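Local coordinates for protein hemoglobin subunit beta (Mustelus griseus, PDB 1GCV) that carries oxygen from the gills to the peripheral tissues as the heme-bearing beta chain of an alpha-beta heterotetramer, at residues 27-30 / 31-34. Numbering follows the deposited sequence.
Sequences ALDR and MFKV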
ATOM      1  N   ALA B  27      16.620  13.623  -7.713  1.00 21.46           N
ATOM      2  CA  ALA B  27      15.528  12.797  -7.212  1.00 19.39           C
ATOM      3  C   ALA B  27      14.419  12.723  -8.247  1.00 17.76           C
ATOM      4  O   ALA B  27      13.781  11.682  -8.404  1.00 18.17           O
ATOM      5  CB  ALA B  27      14.988  13.368  -5.902  1.00 17.44           C
ATOM      6  N   LEU B  28      14.194  13.831  -8.949  1.00 16.23           N
ATOM      7  CA  LEU B  28      13.166  13.882  -9.983  1.00 17.60           C
ATOM      8  C   LEU B  28      13.570  12.975 -11.138  1.00 17.49           C
ATOM      9  O   LEU B  28      12.767  12.182 -11.627  1.00 18.51           O
ATOM     10  CB  LEU B  28      12.984  15.319 -10.481  1.00 17.57           C
ATOM     11  CG  LEU B  28      11.977  16.145  -9.678  1.00 21.25           C
ATOM     12  CD1 LEU B  28      12.174  17.610  -9.982  1.00 23.32           C
ATOM     13  CD2 LEU B  28      10.557  15.717 -10.015  1.00 20.12           C
ATOM     14  N   ASP B  29      14.820  13.092 -11.570  1.00 17.88           N
ATOM     15  CA  ASP B  29      15.335  12.274 -12.662  1.00 22.53           C
ATOM     16  C   ASP B  29      15.301  10.787 -12.280  1.00 22.93           C
ATOM     17  O   ASP B  29      15.003   9.925 -13.112  1.00 23.47           O
ATOM     18  CB  ASP B  29      16.768  12.695 -13.007  1.00 25.67           C
ATOM     19  CG  ASP B  29      16.825  13.998 -13.802  1.00 35.68           C
ATOM     20  OD1 ASP B  29      15.839  14.345 -14.496  1.00 37.93           O
ATOM     21  OD2 ASP B  29      17.868  14.682 -13.735  1.00 42.51           O
ATOM     22  N   ARG B  30      15.617  10.492 -11.022  1.00 20.01           N
ATOM     23  CA  ARG B  30      15.598   9.118 -10.537  1.00 16.03           C
ATOM     24  C   ARG B  30      14.166   8.612 -10.635  1.00 16.09           C
ATOM     25  O   ARG B  30      13.918   7.504 -11.101  1.00 18.58           O
ATOM     26  CB  ARG B  30      16.062   9.067  -9.078  1.00 14.54           C
ATOM     27  CG  ARG B  30      16.113   7.669  -8.488  1.00 13.59           C
ATOM     28  CD  ARG B  30      16.761   7.680  -7.112  1.00 14.80           C
ATOM     29  NE  ARG B  30      18.153   8.115  -7.169  1.00 11.29           N
ATOM     30  CZ  ARG B  30      19.183   7.304  -7.383  1.00 14.94           C
ATOM     31  NH1 ARG B  30      18.984   6.007  -7.562  1.00 15.46           N
ATOM     32  NH2 ARG B  30      20.413   7.794  -7.427  1.00 16.19           N
ATOM     33  N   MET B  31      13.225   9.448 -10.206  1.00 15.81           N
ATOM     34  CA  MET B  31      11.810   9.105 -10.225  1.00 15.77           C
ATOM     35  C   MET B  31      11.282   8.791 -11.623  1.00 18.77           C
ATOM     36  O   MET B  31      10.511   7.845 -11.797  1.00 18.72           O
ATOM     37  CB  MET B  31      10.982  10.238  -9.611  1.00 15.58           C
ATOM     38  CG  MET B  31       9.500   9.924  -9.501  1.00 13.50           C
ATOM     39  SD  MET B  31       8.522  11.320  -8.933  1.00 18.52           S
ATOM     40  CE  MET B  31       8.600  12.379 -10.355  1.00 15.71           C
ATOM     41  N   PHE B  32      11.691   9.582 -12.612  1.00 17.49           N
ATOM     42  CA  PHE B  32      11.253   9.383 -13.994  1.00 18.64           C
ATOM     43  C   PHE B  32      11.764   8.072 -14.574  1.00 18.39           C
ATOM     44  O   PHE B  32      11.171   7.529 -15.501  1.00 22.31           O
ATOM     45  CB  PHE B  32      11.725  10.542 -14.883  1.00 19.43           C
ATOM     46  CG  PHE B  32      11.100  11.869 -14.541  1.00 20.70           C
ATOM     47  CD1 PHE B  32       9.790  11.941 -14.075  1.00 21.10           C
ATOM     48  CD2 PHE B  32      11.829  13.049 -14.666  1.00 23.65           C
ATOM     49  CE1 PHE B  32       9.215  13.161 -13.737  1.00 20.93           C
ATOM     50  CE2 PHE B  32      11.264  14.275 -14.331  1.00 22.96           C
ATOM     51  CZ  PHE B  32       9.954  14.330 -13.864  1.00 23.32           C
ATOM     52  N   LYS B  33      12.865   7.567 -14.031  1.00 17.22           N
ATOM     53  CA  LYS B  33      13.439   6.318 -14.508  1.00 19.08           C
ATOM     54  C   LYS B  33      12.913   5.074 -13.773  1.00 19.15           C
ATOM     55  O   LYS B  33      12.596   4.068 -14.402  1.00 18.75           O
ATOM     56  CB  LYS B  33      14.964   6.379 -14.397  1.00 21.24           C
ATOM     57  CG  LYS B  33      15.672   5.114 -14.854  1.00 31.32           C
ATOM     58  CD  LYS B  33      15.533   4.892 -16.356  1.00 40.30           C
ATOM     59  CE  LYS B  33      16.001   6.110 -17.148  1.00 49.37           C
ATOM     60  NZ  LYS B  33      17.365   5.926 -17.731  1.00 53.32           N
ATOM     61  N   VAL B  34      12.813   5.142 -12.446  1.00 17.38           N
ATOM     62  CA  VAL B  34      12.343   3.999 -11.659  1.00 18.29           C
ATOM     63  C   VAL B  34      10.824   3.844 -11.697  1.00 17.06           C
ATOM     64  O   VAL B  34      10.312   2.724 -11.672  1.00 17.76           O
ATOM     65  CB  VAL B  34      12.811   4.099 -10.171  1.00 20.15           C
ATOM     66  CG1 VAL B  34      12.436   2.830  -9.414  1.00 18.10           C
ATOM     67  CG2 VAL B  34      14.322   4.310 -10.107  1.00 18.56           C
TER
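Phe32 lies alongside Leu28, one turn further along helix 20-34, and its ring folds back over that residue's carbonyl. With CG beside the backbone N (chi1 -66°), the side chain runs back along the helix. CB touches both Leu28 O and Asp29 O loosely; Phe32 CG lies 3.4 Å from Leu28 O, and CD2 comes slightly nearer the same oxygen, while CD1 stays farther off it than CD2. Leu28 O sits 3.3 Å above the Phe32 ring plane, offset toward the rim, and also accepts Phe32 N at 3.0 Å. CE2 continues over the Leu28 carbonyl, and Phe32 CZ ends 4.1 Å from Leu28 CD2. Leu28 CD2 also meets Met31 CE, 3.9 Å away, where the methionine chain, extended through SD, bends at its last torsion (chi3 71°). Beyond the helix, Phe42 meets the ring with planes inclined at about 65°, and Ser50 touches it as well. An alanine in place of Phe32 would probably open a gap beside Leu28 CD2 and leave Phe42 without the ring it meets here.

On another side of the helix, Arg30 CG approaches Val34 CG2 at 4.1 Å, and Val34 N bonds to Arg30 O at 2.9 Å. The guanidinium group reaches away to Glu103, with NE in the salt bridge, and to Phe116 O and His121 of a neighbouring hemoglobin chain. Lys33 N, by contrast, splits weakly between Asp29 O and Arg30 O, as the helix nears its end. The whole is the last turns of the globin B helix: Leu28 packs on the distal His53, Met31 lies close to the heme, and Arg30, Lys33 (through a salt bridge to Asp119 of a neighbouring chain) and Val34 face a partner subunit.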